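Local coordinates for probable oxidoreductase protein (Rhizobium etli, PDB 4FB5) that probably catalyses an oxidation-reduction reaction with a nucleotide cofactor bound by its Rossmann domain, as in other GFO/IDH/MocA family enzymes, at residues G151-R164 / A211-G223. Sequence-based numbering, arbitrary orientation.
Sequences GYNYIQNPVMRHIR and AVHPLSLLWYLFG
The ring of Tyr220, from helix 206-221, is inserted between Ile155 of a 3-10 turn and Arg164 of the helix that starts at Pro158. Ile155 CG2 sits over one face, 3.8 Å from the centroid of the Tyr220 ring, and Arg164 CD over the opposite face, 3.5 Å from the same centroid; both are CH-pi contacts. Tyr220 extends toward helix 158-164 because chi1 (-173°) sets CG opposite the backbone N, and its OH meets Arg161 CB. The Arg164 chain bends at chi3 (103°), which carries the guanidinium back to the neighbouring helix: Arg164 NH1 donates to Tyr220 O at 3.0 Å, the acceptor close to the guanidinium plane.

At the other end, His213 gathers an aromatic cluster. Tyr154 turns its edge onto the imidazole face, centroids of the Tyr154 and His213 rings 4.8 Å apart and planes at 84°, while Tyr152 makes a more offset edge-to-face pair with His213 and sets CE1 3.5 Å from Val212 CB. Between the two ends, the selenomethionine at Met160 packs CG and CE on Leu217 CD2.

Further out, Asn157 OD1 caps helix 158-164 by accepting from Val159 N, and Asn157 ND2 hydrogen-bonds to Met300 O. Ser216 OG donates to a lone pair of His213 O, in the carbonyl plane; the same oxygen also accepts from Leu217 N. Met182 of strand 175-183 touches His213, and Ile373 of helix 367-385 touches Tyr152. Cohesion therefore comes mainly from ring and aliphatic packing, with the lone cross-segment hydrogen bond adding direction at the more exposed Arg164 end.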
loop_
_atom_site.group_PDB
_atom_site.type_symbol
_atom_site.label_atom_id
_atom_site.label_comp_id
_atom_site.label_asym_id
_atom_site.label_seq_id
_atom_site.Cartn_x
_atom_site.Cartn_y
_atom_site.Cartn_z
ATOM N N GLY A 151 13.428 -25.048 -13.831
ATOM C CA GLY A 151 12.208 -24.310 -13.550
ATOM C C GLY A 151 12.477 -23.184 -12.580
ATOM O O GLY A 151 12.068 -23.213 -11.400
ATOM N N TYR A 152 13.181 -22.180 -13.070
ATOM C CA TYR A 152 13.321 -20.965 -12.327
ATOM C C TYR A 152 12.288 -20.007 -12.906
ATOM O O TYR A 152 12.649 -19.103 -13.658
ATOM C CB TYR A 152 14.748 -20.408 -12.456
ATOM C CG TYR A 152 15.756 -21.147 -11.619
ATOM C CD1 TYR A 152 15.722 -21.061 -10.234
ATOM C CD2 TYR A 152 16.753 -21.950 -12.208
ATOM C CE1 TYR A 152 16.652 -21.753 -9.448
ATOM C CE2 TYR A 152 17.666 -22.657 -11.435
ATOM C CZ TYR A 152 17.607 -22.546 -10.046
ATOM O OH TYR A 152 18.502 -23.202 -9.227
ATOM N N ASN A 153 11.017 -20.183 -12.557
ATOM C CA ASN A 153 9.937 -19.457 -13.258
ATOM C C ASN A 153 9.780 -17.972 -12.947
ATOM O O ASN A 153 9.331 -17.221 -13.782
ATOM C CB ASN A 153 8.613 -20.149 -13.040
ATOM C CG ASN A 153 8.466 -20.624 -11.643
ATOM O OD1 ASN A 153 8.553 -21.826 -11.393
ATOM N ND2 ASN A 153 8.337 -19.696 -10.698
ATOM N N TYR A 154 10.140 -17.544 -11.748
ATOM C CA TYR A 154 10.036 -16.131 -11.405
ATOM C C TYR A 154 10.612 -15.218 -12.495
ATOM O O TYR A 154 9.969 -14.222 -12.856
ATOM C CB TYR A 154 10.622 -15.881 -10.019
ATOM C CG TYR A 154 9.788 -16.615 -9.029
ATOM C CD1 TYR A 154 8.439 -16.295 -8.864
ATOM C CD2 TYR A 154 10.295 -17.638 -8.290
ATOM C CE1 TYR A 154 7.655 -16.956 -7.984
ATOM C CE2 TYR A 154 9.497 -18.334 -7.400
ATOM C CZ TYR A 154 8.182 -17.982 -7.251
ATOM O OH TYR A 154 7.379 -18.664 -6.361
ATOM N N ILE A 155 11.787 -15.604 -13.013
ATOM C CA ILE A 155 12.457 -15.047 -14.223
ATOM C C ILE A 155 11.545 -14.705 -15.384
ATOM O O ILE A 155 11.824 -13.771 -16.111
ATOM C CB ILE A 155 13.509 -16.053 -14.786
ATOM C CG1 ILE A 155 14.637 -16.282 -13.808
ATOM C CG2 ILE A 155 14.151 -15.595 -16.016
ATOM C CD1 ILE A 155 14.907 -15.107 -12.875
ATOM N N GLN A 156 10.457 -15.439 -15.575
ATOM C CA GLN A 156 9.651 -15.263 -16.772
ATOM C C GLN A 156 8.530 -14.257 -16.659
ATOM O O GLN A 156 7.862 -13.969 -17.659
ATOM C CB GLN A 156 9.023 -16.592 -17.212
ATOM C CG GLN A 156 9.933 -17.741 -17.414
ATOM C CD GLN A 156 10.971 -17.513 -18.465
ATOM O OE1 GLN A 156 12.051 -18.112 -18.406
ATOM N NE2 GLN A 156 10.668 -16.653 -19.446
ATOM N N ASN A 157 8.279 -13.746 -15.461
ATOM C CA ASN A 157 7.250 -12.707 -15.265
ATOM C C ASN A 157 7.517 -11.604 -16.251
ATOM O O ASN A 157 8.650 -11.188 -16.383
ATOM C CB ASN A 157 7.353 -12.155 -13.846
ATOM C CG ASN A 157 6.209 -11.198 -13.463
ATOM O OD1 ASN A 157 5.514 -10.621 -14.303
ATOM N ND2 ASN A 157 6.051 -11.001 -12.161
ATOM N N PRO A 158 6.488 -11.150 -16.964
ATOM C CA PRO A 158 6.613 -9.985 -17.824
ATOM C C PRO A 158 7.145 -8.744 -17.120
ATOM O O PRO A 158 7.933 -7.967 -17.738
ATOM C CB PRO A 158 5.175 -9.720 -18.270
ATOM C CG PRO A 158 4.536 -11.055 -18.280
ATOM C CD PRO A 158 5.159 -11.793 -17.114
ATOM N N VAL A 159 6.736 -8.535 -15.870
ATOM C CA VAL A 159 7.204 -7.371 -15.113
ATOM C C VAL A 159 8.714 -7.464 -15.001
ATOM O O VAL A 159 9.432 -6.489 -15.113
ATOM C CB VAL A 159 6.524 -7.317 -13.704
ATOM C CG1 VAL A 159 7.325 -6.467 -12.709
ATOM C CG2 VAL A 159 5.041 -6.879 -13.852
HETATM N N MSE A 160 9.188 -8.682 -14.819
HETATM C CA MSE A 160 10.558 -8.910 -14.610
HETATM C C MSE A 160 11.333 -8.696 -15.921
HETATM O O MSE A 160 12.390 -8.084 -15.888
HETATM C CB MSE A 160 10.730 -10.300 -13.989
HETATM C CG MSE A 160 12.101 -10.596 -13.450
HETATM SE SE MSE A 160 12.511 -9.360 -11.947
HETATM C CE MSE A 160 11.167 -10.158 -10.726
ATOM N N ARG A 161 10.826 -9.182 -17.072
ATOM C CA ARG A 161 11.494 -8.852 -18.352
ATOM C C ARG A 161 11.528 -7.337 -18.574
ATOM O O ARG A 161 12.521 -6.803 -19.074
ATOM C CB ARG A 161 10.977 -9.588 -19.616
ATOM C CG ARG A 161 9.837 -10.582 -19.465
ATOM C CD ARG A 161 10.338 -12.032 -19.318
ATOM N NE ARG A 161 9.603 -13.001 -20.150
ATOM C CZ ARG A 161 10.010 -13.431 -21.365
ATOM N NH1 ARG A 161 11.133 -12.978 -21.931
ATOM N NH2 ARG A 161 9.284 -14.314 -22.043
ATOM N N HIS A 162 10.476 -6.641 -18.164
ATOM C CA HIS A 162 10.524 -5.223 -18.254
ATOM C C HIS A 162 11.490 -4.602 -17.288
ATOM O O HIS A 162 12.028 -3.567 -17.586
ATOM C CB HIS A 162 9.173 -4.613 -18.082
ATOM C CG HIS A 162 9.085 -3.229 -18.643
ATOM N ND1 HIS A 162 9.271 -2.960 -19.986
ATOM C CD2 HIS A 162 8.830 -2.040 -18.050
ATOM C CE1 HIS A 162 9.130 -1.665 -20.195
ATOM N NE2 HIS A 162 8.859 -1.086 -19.040
ATOM N N ILE A 163 11.718 -5.205 -16.123
ATOM C CA ILE A 163 12.743 -4.669 -15.229
ATOM C C ILE A 163 14.128 -4.747 -15.875
ATOM O O ILE A 163 14.878 -3.753 -15.889
ATOM C CB ILE A 163 12.709 -5.293 -13.831
ATOM C CG1 ILE A 163 11.473 -4.726 -13.112
ATOM C CG2 ILE A 163 13.943 -4.894 -13.046
ATOM C CD1 ILE A 163 10.956 -5.457 -11.860
ATOM N N ARG A 164 14.436 -5.907 -16.438
ATOM C CA ARG A 164 15.714 -6.128 -17.120
ATOM C C ARG A 164 15.936 -5.108 -18.200
ATOM O O ARG A 164 17.002 -4.518 -18.249
ATOM C CB ARG A 164 15.736 -7.476 -17.771
ATOM C CG ARG A 164 17.084 -8.020 -17.900
ATOM C CD ARG A 164 16.976 -9.379 -18.480
ATOM N NE ARG A 164 17.339 -9.387 -19.884
ATOM C CZ ARG A 164 18.510 -9.824 -20.330
ATOM N NH1 ARG A 164 19.431 -10.276 -19.488
ATOM N NH2 ARG A 164 18.758 -9.803 -21.616
ATOM N N ALA A 211 16.889 -19.665 -1.902
ATOM C CA ALA A 211 17.912 -18.706 -2.364
ATOM C C ALA A 211 18.179 -18.775 -3.872
ATOM O O ALA A 211 18.575 -17.761 -4.507
ATOM C CB ALA A 211 19.211 -18.856 -1.573
ATOM N N VAL A 212 17.912 -19.949 -4.445
ATOM C CA VAL A 212 18.160 -20.171 -5.867
ATOM C C VAL A 212 17.273 -19.309 -6.767
ATOM O O VAL A 212 17.715 -18.846 -7.840
ATOM C CB VAL A 212 18.118 -21.691 -6.239
ATOM C CG1 VAL A 212 19.242 -22.403 -5.554
ATOM C CG2 VAL A 212 16.814 -22.353 -5.810
ATOM N N HIS A 213 16.038 -19.067 -6.330
ATOM C CA HIS A 213 15.175 -18.145 -7.040
ATOM C C HIS A 213 15.735 -16.710 -7.059
ATOM O O HIS A 213 15.985 -16.132 -8.138
ATOM C CB HIS A 213 13.783 -18.186 -6.446
ATOM C CG HIS A 213 13.063 -19.454 -6.724
ATOM N ND1 HIS A 213 12.799 -19.891 -8.007
ATOM C CD2 HIS A 213 12.535 -20.379 -5.893
ATOM C CE1 HIS A 213 12.160 -21.044 -7.952
ATOM N NE2 HIS A 213 11.986 -21.361 -6.681
ATOM N N PRO A 214 15.914 -16.107 -5.874
ATOM C CA PRO A 214 16.510 -14.777 -5.929
ATOM C C PRO A 214 17.844 -14.764 -6.684
ATOM O O PRO A 214 18.104 -13.831 -7.426
ATOM C CB PRO A 214 16.672 -14.386 -4.452
ATOM C CG PRO A 214 16.127 -15.502 -3.626
ATOM C CD PRO A 214 15.342 -16.399 -4.551
ATOM N N LEU A 215 18.686 -15.789 -6.536
ATOM C CA LEU A 215 19.908 -15.789 -7.349
ATOM C C LEU A 215 19.558 -15.953 -8.816
ATOM O O LEU A 215 20.170 -15.298 -9.675
ATOM C CB LEU A 215 20.890 -16.883 -6.980
ATOM C CG LEU A 215 21.339 -17.078 -5.558
ATOM C CD1 LEU A 215 22.305 -18.219 -5.625
ATOM C CD2 LEU A 215 21.997 -15.828 -4.971
ATOM N N SER A 216 18.581 -16.795 -9.129
ATOM C CA SER A 216 18.203 -16.863 -10.514
ATOM C C SER A 216 17.802 -15.474 -10.958
ATOM O O SER A 216 18.122 -15.074 -12.084
ATOM C CB SER A 216 17.120 -17.902 -10.787
ATOM O OG SER A 216 15.823 -17.470 -10.435
ATOM N N LEU A 217 17.164 -14.691 -10.072
ATOM C CA LEU A 217 16.814 -13.337 -10.504
ATOM C C LEU A 217 18.027 -12.425 -10.692
ATOM O O LEU A 217 18.117 -11.721 -11.704
ATOM C CB LEU A 217 15.753 -12.682 -9.619
ATOM C CG LEU A 217 14.350 -13.307 -9.661
ATOM C CD1 LEU A 217 13.545 -12.746 -8.490
ATOM C CD2 LEU A 217 13.623 -13.100 -11.011
ATOM N N LEU A 218 18.965 -12.448 -9.739
ATOM C CA LEU A 218 20.158 -11.651 -9.880
ATOM C C LEU A 218 20.915 -12.066 -11.158
ATOM O O LEU A 218 21.631 -11.237 -11.770
ATOM C CB LEU A 218 21.030 -11.737 -8.634
ATOM C CG LEU A 218 20.320 -11.281 -7.347
ATOM C CD1 LEU A 218 21.226 -11.210 -6.192
ATOM C CD2 LEU A 218 19.634 -9.944 -7.489
ATOM N N TRP A 219 20.709 -13.322 -11.580
ATOM C CA TRP A 219 21.449 -13.850 -12.682
ATOM C C TRP A 219 20.892 -13.210 -13.910
ATOM O O TRP A 219 21.605 -12.574 -14.678
ATOM C CB TRP A 219 21.314 -15.368 -12.791
ATOM C CG TRP A 219 21.869 -15.829 -14.078
ATOM C CD1 TRP A 219 23.198 -15.917 -14.404
ATOM C CD2 TRP A 219 21.139 -16.174 -15.283
ATOM N NE1 TRP A 219 23.347 -16.325 -15.721
ATOM C CE2 TRP A 219 22.105 -16.509 -16.276
ATOM C CE3 TRP A 219 19.777 -16.301 -15.599
ATOM C CZ2 TRP A 219 21.746 -16.943 -17.568
ATOM C CZ3 TRP A 219 19.421 -16.739 -16.889
ATOM C CH2 TRP A 219 20.412 -17.037 -17.857
ATOM N N TYR A 220 19.592 -13.391 -14.087
ATOM C CA TYR A 220 18.824 -12.816 -15.202
ATOM C C TYR A 220 19.078 -11.338 -15.413
ATOM O O TYR A 220 19.247 -10.885 -16.542
ATOM C CB TYR A 220 17.368 -12.991 -14.900
ATOM C CG TYR A 220 16.469 -12.610 -16.011
ATOM C CD1 TYR A 220 16.533 -13.272 -17.248
ATOM C CD2 TYR A 220 15.516 -11.615 -15.832
ATOM C CE1 TYR A 220 15.677 -12.913 -18.277
ATOM C CE2 TYR A 220 14.680 -11.248 -16.837
ATOM C CZ TYR A 220 14.751 -11.897 -18.055
ATOM O OH TYR A 220 13.897 -11.517 -19.058
ATOM N N LEU A 221 19.103 -10.596 -14.311
ATOM C CA LEU A 221 19.263 -9.150 -14.333
ATOM C C LEU A 221 20.731 -8.676 -14.466
ATOM O O LEU A 221 21.006 -7.667 -15.138
ATOM C CB LEU A 221 18.658 -8.568 -13.056
ATOM C CG LEU A 221 17.133 -8.589 -13.015
ATOM C CD1 LEU A 221 16.591 -8.153 -11.640
ATOM C CD2 LEU A 221 16.598 -7.698 -14.094
ATOM N N PHE A 222 21.660 -9.389 -13.823
ATOM C CA PHE A 222 23.016 -8.909 -13.675
ATOM C C PHE A 222 24.042 -9.948 -14.090
ATOM O O PHE A 222 24.674 -9.841 -15.142
ATOM C CB PHE A 222 23.249 -8.460 -12.226
ATOM C CG PHE A 222 22.339 -7.329 -11.793
ATOM C CD1 PHE A 222 22.393 -6.097 -12.440
ATOM C CD2 PHE A 222 21.388 -7.525 -10.780
ATOM C CE1 PHE A 222 21.542 -5.063 -12.061
ATOM C CE2 PHE A 222 20.527 -6.521 -10.387
ATOM C CZ PHE A 222 20.595 -5.281 -11.018
ATOM N N GLY A 223 24.213 -10.938 -13.234
ATOM C CA GLY A 223 24.906 -12.131 -13.576
ATOM C C GLY A 223 25.172 -12.872 -12.291
ATOM O O GLY A 223 24.451 -12.690 -11.291
#